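Local coordinates for protein uncharacterized HTH-type transcriptional regulator YybR (Bacillus subtilis, PDB 4A5N) that probably binds DNA as a redox-sensing, dimeric transcription regulator of the MarR/DUF24 (HxlR-type) winged helix-turn-helix family, here in its reduced form, at residues B[20-25]-B[67-72]; B[29-34]-B[55-60]. The protein carries 1 engineered substitution. All blocks are in the same frame, centred on the assembly; numbering follows the deposited sequence.

Contact 1: residues B[20-25]-B[67-72]; sequences LDVIGG and DGIVHR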
loop_
_atom_site.group_PDB
_atom_site.type_symbol
_atom_site.label_atom_id
_atom_site.label_comp_id
_atom_site.label_asym_id
_atom_site.label_seq_id
_atom_site.Cartn_x
_atom_site.Cartn_y
_atom_site.Cartn_z
ATOM N N LEU B 20 3.210 -3.856 -1.935
ATOM C CA LEU B 20 2.952 -3.028 -0.762
ATOM C C LEU B 20 4.144 -3.021 0.216
ATOM O O LEU B 20 4.366 -2.035 0.920
ATOM C CB LEU B 20 1.691 -3.489 -0.075
ATOM C CG LEU B 20 0.357 -3.052 -0.642
ATOM C CD1 LEU B 20 -0.763 -3.828 0.040
ATOM C CD2 LEU B 20 0.102 -1.554 -0.466
ATOM N N ASP B 21 4.935 -4.090 0.233
ATOM C CA ASP B 21 6.154 -4.136 1.070
ATOM C C ASP B 21 7.239 -3.171 0.548
ATOM O O ASP B 21 8.062 -2.675 1.310
ATOM C CB ASP B 21 6.692 -5.562 1.143
ATOM C CG ASP B 21 7.595 -5.787 2.330
ATOM O OD1 ASP B 21 7.254 -5.321 3.457
ATOM O OD2 ASP B 21 8.640 -6.455 2.144
ATOM N N VAL B 22 7.215 -2.873 -0.747
ATOM C CA VAL B 22 8.175 -1.932 -1.307
ATOM C C VAL B 22 7.763 -0.469 -1.104
ATOM O O VAL B 22 8.620 0.384 -0.841
ATOM C CB VAL B 22 8.421 -2.209 -2.800
ATOM C CG1 VAL B 22 9.567 -1.336 -3.321
ATOM C CG2 VAL B 22 8.748 -3.682 -3.008
ATOM N N ILE B 23 6.465 -0.182 -1.220
ATOM C CA ILE B 23 5.966 1.197 -1.286
ATOM C C ILE B 23 5.069 1.563 -0.105
ATOM O O ILE B 23 4.652 2.709 0.044
ATOM C CB ILE B 23 5.261 1.448 -2.650
ATOM C CG1 ILE B 23 5.307 2.926 -3.056
ATOM C CG2 ILE B 23 3.833 0.917 -2.659
ATOM C CD1 ILE B 23 6.671 3.592 -2.966
ATOM N N GLY B 24 4.824 0.580 0.757
ATOM C CA GLY B 24 3.878 0.733 1.839
ATOM C C GLY B 24 4.512 1.163 3.124
ATOM O O GLY B 24 5.713 1.382 3.212
ATOM N N GLY B 25 3.670 1.313 4.130
ATOM C CA GLY B 25 4.106 1.821 5.425
ATOM C C GLY B 25 3.763 3.303 5.495
ATOM O O GLY B 25 3.141 3.837 4.583
ATOM N N ASP B 67 16.088 -1.529 -2.166
ATOM C CA ASP B 67 15.157 -2.188 -3.050
ATOM C C ASP B 67 15.315 -1.697 -4.496
ATOM O O ASP B 67 14.574 -2.138 -5.357
ATOM C CB ASP B 67 13.700 -1.933 -2.601
ATOM C CG ASP B 67 13.304 -2.724 -1.352
ATOM O OD1 ASP B 67 14.068 -3.622 -0.941
ATOM O OD2 ASP B 67 12.209 -2.463 -0.813
ATOM N N GLY B 68 16.246 -0.770 -4.735
ATOM C CA GLY B 68 16.516 -0.247 -6.076
ATOM C C GLY B 68 15.592 0.834 -6.606
ATOM O O GLY B 68 15.628 1.145 -7.789
ATOM N N ILE B 69 14.768 1.402 -5.735
ATOM C CA ILE B 69 13.762 2.429 -6.086
ATOM C C ILE B 69 14.286 3.859 -6.015
ATOM O O ILE B 69 13.863 4.761 -6.777
ATOM C CB ILE B 69 12.577 2.341 -5.097
ATOM C CG1 ILE B 69 12.066 0.889 -4.977
ATOM C CG2 ILE B 69 11.460 3.323 -5.476
ATOM C CD1 ILE B 69 11.595 0.250 -6.272
ATOM N N VAL B 70 15.251 4.048 -5.136
ATOM C CA VAL B 70 15.882 5.325 -4.941
ATOM C C VAL B 70 17.393 5.250 -5.108
ATOM O O VAL B 70 18.042 4.258 -4.739
ATOM C CB VAL B 70 15.497 5.904 -3.563
ATOM C CG1 VAL B 70 16.369 7.105 -3.182
ATOM C CG2 VAL B 70 14.029 6.293 -3.587
ATOM N N HIS B 71 17.931 6.301 -5.735
ATOM C CA HIS B 71 19.344 6.500 -5.901
ATOM C C HIS B 71 19.767 7.547 -4.903
ATOM O O HIS B 71 19.090 8.598 -4.742
ATOM C CB HIS B 71 19.684 6.938 -7.343
ATOM C CG HIS B 71 21.150 7.254 -7.541
ATOM N ND1 HIS B 71 22.097 6.295 -7.696
ATOM C CD2 HIS B 71 21.816 8.462 -7.577
ATOM C CE1 HIS B 71 23.303 6.870 -7.828
ATOM N NE2 HIS B 71 23.138 8.199 -7.750
ATOM N N ARG B 72 20.840 7.246 -4.179
ATOM C CA ARG B 72 21.476 8.218 -3.266
ATOM C C ARG B 72 22.844 8.656 -3.834
ATOM O O ARG B 72 23.821 7.882 -3.827
ATOM C CB ARG B 72 21.661 7.584 -1.890
ATOM C CG ARG B 72 22.215 8.484 -0.796
ATOM C CD ARG B 72 22.363 7.706 0.509
ATOM N NE ARG B 72 22.609 8.592 1.656
ATOM C CZ ARG B 72 23.805 8.883 2.187
ATOM N NH1 ARG B 72 24.923 8.339 1.738
ATOM N NH2 ARG B 72 23.867 9.726 3.210
HETATM O O HOH W 1 11.232 0.045 0.148
#

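Contact 2: residues B[29-34]-B[55-60]; sequences GILFYH and RMLTLQ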
loop_
_atom_site.group_PDB
_atom_site.type_symbol
_atom_site.label_atom_id
_atom_site.label_comp_id
_atom_site.label_asym_id
_atom_site.label_seq_id
_atom_site.Cartn_x
_atom_site.Cartn_y
_atom_site.Cartn_z
ATOM N N GLY B 29 5.459 6.284 0.572
ATOM C CA GLY B 29 4.599 6.887 -0.452
ATOM C C GLY B 29 4.798 8.383 -0.616
ATOM O O GLY B 29 4.832 8.906 -1.739
ATOM N N ILE B 30 4.903 9.074 0.524
ATOM C CA ILE B 30 5.111 10.507 0.570
ATOM C C ILE B 30 6.476 10.832 -0.003
ATOM O O ILE B 30 6.588 11.713 -0.855
ATOM C CB ILE B 30 5.072 11.045 2.031
ATOM C CG1 ILE B 30 3.714 10.823 2.679
ATOM C CG2 ILE B 30 5.383 12.549 2.104
ATOM C CD1 ILE B 30 3.719 11.077 4.176
ATOM N N LEU B 31 7.500 10.101 0.456
ATOM C CA LEU B 31 8.892 10.317 0.036
ATOM C C LEU B 31 8.985 10.164 -1.488
ATOM O O LEU B 31 9.480 11.037 -2.176
ATOM C CB LEU B 31 9.844 9.335 0.714
ATOM C CG LEU B 31 9.921 9.553 2.235
ATOM C CD1 LEU B 31 10.883 8.550 2.868
ATOM C CD2 LEU B 31 10.297 10.999 2.493
ATOM N N PHE B 32 8.444 9.046 -1.966
ATOM C CA PHE B 32 8.361 8.735 -3.368
ATOM C C PHE B 32 7.689 9.834 -4.175
ATOM O O PHE B 32 8.237 10.304 -5.198
ATOM C CB PHE B 32 7.613 7.400 -3.556
ATOM C CG PHE B 32 7.594 6.919 -4.985
ATOM C CD1 PHE B 32 6.825 7.568 -5.940
ATOM C CD2 PHE B 32 8.364 5.843 -5.360
ATOM C CE1 PHE B 32 6.824 7.126 -7.255
ATOM C CE2 PHE B 32 8.409 5.412 -6.693
ATOM C CZ PHE B 32 7.611 6.040 -7.620
ATOM N N TYR B 33 6.492 10.235 -3.752
ATOM C CA TYR B 33 5.731 11.249 -4.451
ATOM C C TYR B 33 6.537 12.523 -4.683
ATOM O O TYR B 33 6.532 13.068 -5.794
ATOM C CB TYR B 33 4.402 11.576 -3.750
ATOM C CG TYR B 33 3.634 12.651 -4.457
ATOM C CD1 TYR B 33 2.888 12.374 -5.602
ATOM C CD2 TYR B 33 3.689 13.965 -4.019
ATOM C CE1 TYR B 33 2.193 13.392 -6.276
ATOM C CE2 TYR B 33 3.011 14.975 -4.684
ATOM C CZ TYR B 33 2.265 14.687 -5.800
ATOM O OH TYR B 33 1.614 15.731 -6.417
ATOM N N HIS B 34 7.272 12.939 -3.660
ATOM C CA HIS B 34 8.011 14.182 -3.697
ATOM C C HIS B 34 9.277 14.091 -4.534
ATOM O O HIS B 34 9.830 15.097 -4.935
ATOM C CB HIS B 34 8.224 14.696 -2.272
ATOM C CG HIS B 34 6.954 15.311 -1.665
ATOM N ND1 HIS B 34 6.660 16.634 -1.776
ATOM C CD2 HIS B 34 5.885 14.736 -0.955
ATOM C CE1 HIS B 34 5.467 16.875 -1.202
ATOM N NE2 HIS B 34 4.996 15.718 -0.701
ATOM N N ARG B 55 16.255 9.707 12.220
ATOM C CA ARG B 55 16.609 8.271 12.093
ATOM C C ARG B 55 15.624 7.464 11.240
ATOM O O ARG B 55 16.028 6.630 10.428
ATOM C CB ARG B 55 16.751 7.575 13.465
ATOM C CG ARG B 55 17.710 6.384 13.426
ATOM C CD ARG B 55 17.915 5.701 14.792
ATOM N NE ARG B 55 19.073 6.190 15.562
ATOM C CZ ARG B 55 20.359 5.936 15.299
ATOM N NH1 ARG B 55 20.733 5.221 14.237
ATOM N NH2 ARG B 55 21.296 6.430 16.103
ATOM N N MET B 56 14.335 7.710 11.426
ATOM C CA MET B 56 13.300 7.044 10.646
ATOM C C MET B 56 13.372 7.462 9.163
ATOM O O MET B 56 13.257 6.625 8.301
ATOM C CB MET B 56 11.914 7.343 11.219
ATOM C CG MET B 56 10.771 6.692 10.443
ATOM S SD MET B 56 10.900 4.894 10.447
ATOM C CE MET B 56 10.217 4.524 12.065
ATOM N N LEU B 57 13.572 8.745 8.883
ATOM C CA LEU B 57 13.748 9.174 7.483
ATOM C C LEU B 57 14.937 8.460 6.829
ATOM O O LEU B 57 14.847 7.975 5.658
ATOM C CB LEU B 57 13.906 10.700 7.427
ATOM C CG LEU B 57 14.117 11.319 6.028
ATOM C CD1 LEU B 57 12.919 10.973 5.137
ATOM C CD2 LEU B 57 14.345 12.831 6.063
ATOM N N THR B 58 16.061 8.395 7.548
ATOM C CA THR B 58 17.250 7.736 7.009
ATOM C C THR B 58 16.949 6.259 6.721
ATOM O O THR B 58 17.347 5.757 5.715
ATOM C CB THR B 58 18.462 7.815 7.983
ATOM O OG1 THR B 58 18.821 9.174 8.168
ATOM C CG2 THR B 58 19.687 7.038 7.430
ATOM N N LEU B 59 16.248 5.585 7.629
ATOM C CA LEU B 59 15.923 4.160 7.499
ATOM C C LEU B 59 14.993 3.924 6.330
ATOM O O LEU B 59 15.250 3.020 5.506
ATOM C CB LEU B 59 15.305 3.625 8.794
ATOM C CG LEU B 59 14.867 2.158 8.970
ATOM C CD1 LEU B 59 15.868 1.173 8.348
ATOM C CD2 LEU B 59 14.700 1.892 10.471
ATOM N N GLN B 60 13.936 4.744 6.229
ATOM C CA GLN B 60 12.997 4.598 5.106
ATOM C C GLN B 60 13.704 4.805 3.771
ATOM O O GLN B 60 13.457 4.072 2.789
ATOM C CB GLN B 60 11.805 5.581 5.215
ATOM C CG GLN B 60 10.891 5.356 6.418
ATOM C CD GLN B 60 10.153 4.035 6.359
ATOM O OE1 GLN B 60 9.335 3.799 5.473
ATOM N NE2 GLN B 60 10.487 3.147 7.265
#

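Contact 1: residues B[20-25]-B[67-72]
Val22 on helix 15-23 meets Asp67 and Ile69, which lie just beyond helix 54-66. Its CB points at residues 67-72 and then forks. CG1 stands anti to the backbone N (chi1 -172°), and this branch makes the contact. It sits 3.7 Å from Ile69 CG1. Ile69 CD1 follows next along the same chain, with Val22 CG1 3.9 Å away. The two apolar side chains meet at a slant. At about a right angle to this, Val22 CG1 lies 3.8 Å from Asp67 OD2, so the methyl rests against both a hydrocarbon and a carboxylate oxygen. Val22 and Asp67 run past each other in opposite directions.

No direct hydrogen bond joins the two segments. A water does it instead. It donates to the carbonyl O of Val22 at 2.8 Å and to Asp67 OD2 at 2.9 Å. The bridge gives the buried carboxylate a polar partner and ties it to the last turn of helix 15-23. The other oxygen, Asp67 OD1, forms a salt bridge with Arg115 of the second subunit. Both oxygens are therefore engaged, which should favour the ionised form. Leu111 of the second subunit also packs on Val22 and Asp67, so the contact borders the dimer interface.

Gly68 has positive phi and ends helix 54-66 in a Schellman motif. The turn brings Ile69 against Val22 before the chain enters strand 70-75. Thr87 OG1 takes part in a hydrogen bond with Gly68 O. The arrangement is that of a winged helix domain: the exit of one helix and the start of the wing hairpin close on an N-terminal helix.

Contact 2: residues B[29-34]-B[55-60]
Leu31 on helix 28-35 laps over the end of Leu57 on helix 54-66. Both of its methyls reach the same atom. Leu31 CD2 lies 3.7 Å from Leu57 CD1, and Leu31 CD1 is 3.9 Å from that Leu57 CD1. The Leu57 methyl is thus set against the forked tip of Leu31. Leu31 CB points toward the other helix. Its CG is anti to the carbonyl carbon (chi1 -66°), which sends the tip forward across the gap. Leu57 starts differently. Its CB does not aim at helix 28-35, but the end of the side chain bends nearer and brings CD1 into place.

Gln60 is one turn further along helix 54-66. It joins through its hydrocarbon base: Gln60 CB sits 3.9 Å from Leu31 CD1. The two side chains run at about a right angle. The Gln60 chain bends at chi2 (-66°), and the amide does not take part in the contact with Leu31. Leu31 therefore meets two residues three apart on one face of the helix.

The contact is entirely apolar, with no hydrogen bond between the segments. The backbones stay well apart, and the closest CA atoms, of Leu31 and Gln60, are 8.7 Å from each other. The segments touch through side chains only.

Helix 42-48 also packs on this pair. Phe45 of that helix packs on Leu31 and Phe42 on Leu57, while Ile52 of the connecting loop also meets Leu57. Helices 42-48 and 54-66 probably form the helix-turn-helix pair, as in relatives. Helix 28-35 packs against both of them. Its Phe32 turns instead to Ile69, just before strand 70-75, and to Val97 of helix 94-115.

Both contacts are buried and lie close together, with centres about 9 Å apart. Along the chain, contact 2 is nested within the loop that contact 1 closes. They draw on successive elements: helix 15-23 precedes helix 28-35, and helix 54-66 precedes strand 70-75. Phe32 joins them physically, since its CD2 lies 3.7 Å from Ile23 CD1. The chemistry differs with place. Contact 2 joins helices of the probable DNA-binding core through hydrocarbon alone. Contact 1 adds a water and a charged carboxylate. Both touch the second subunit, contact 1 through residues that make its pairs, contact 2 through Ile30, which takes no part in its pairs.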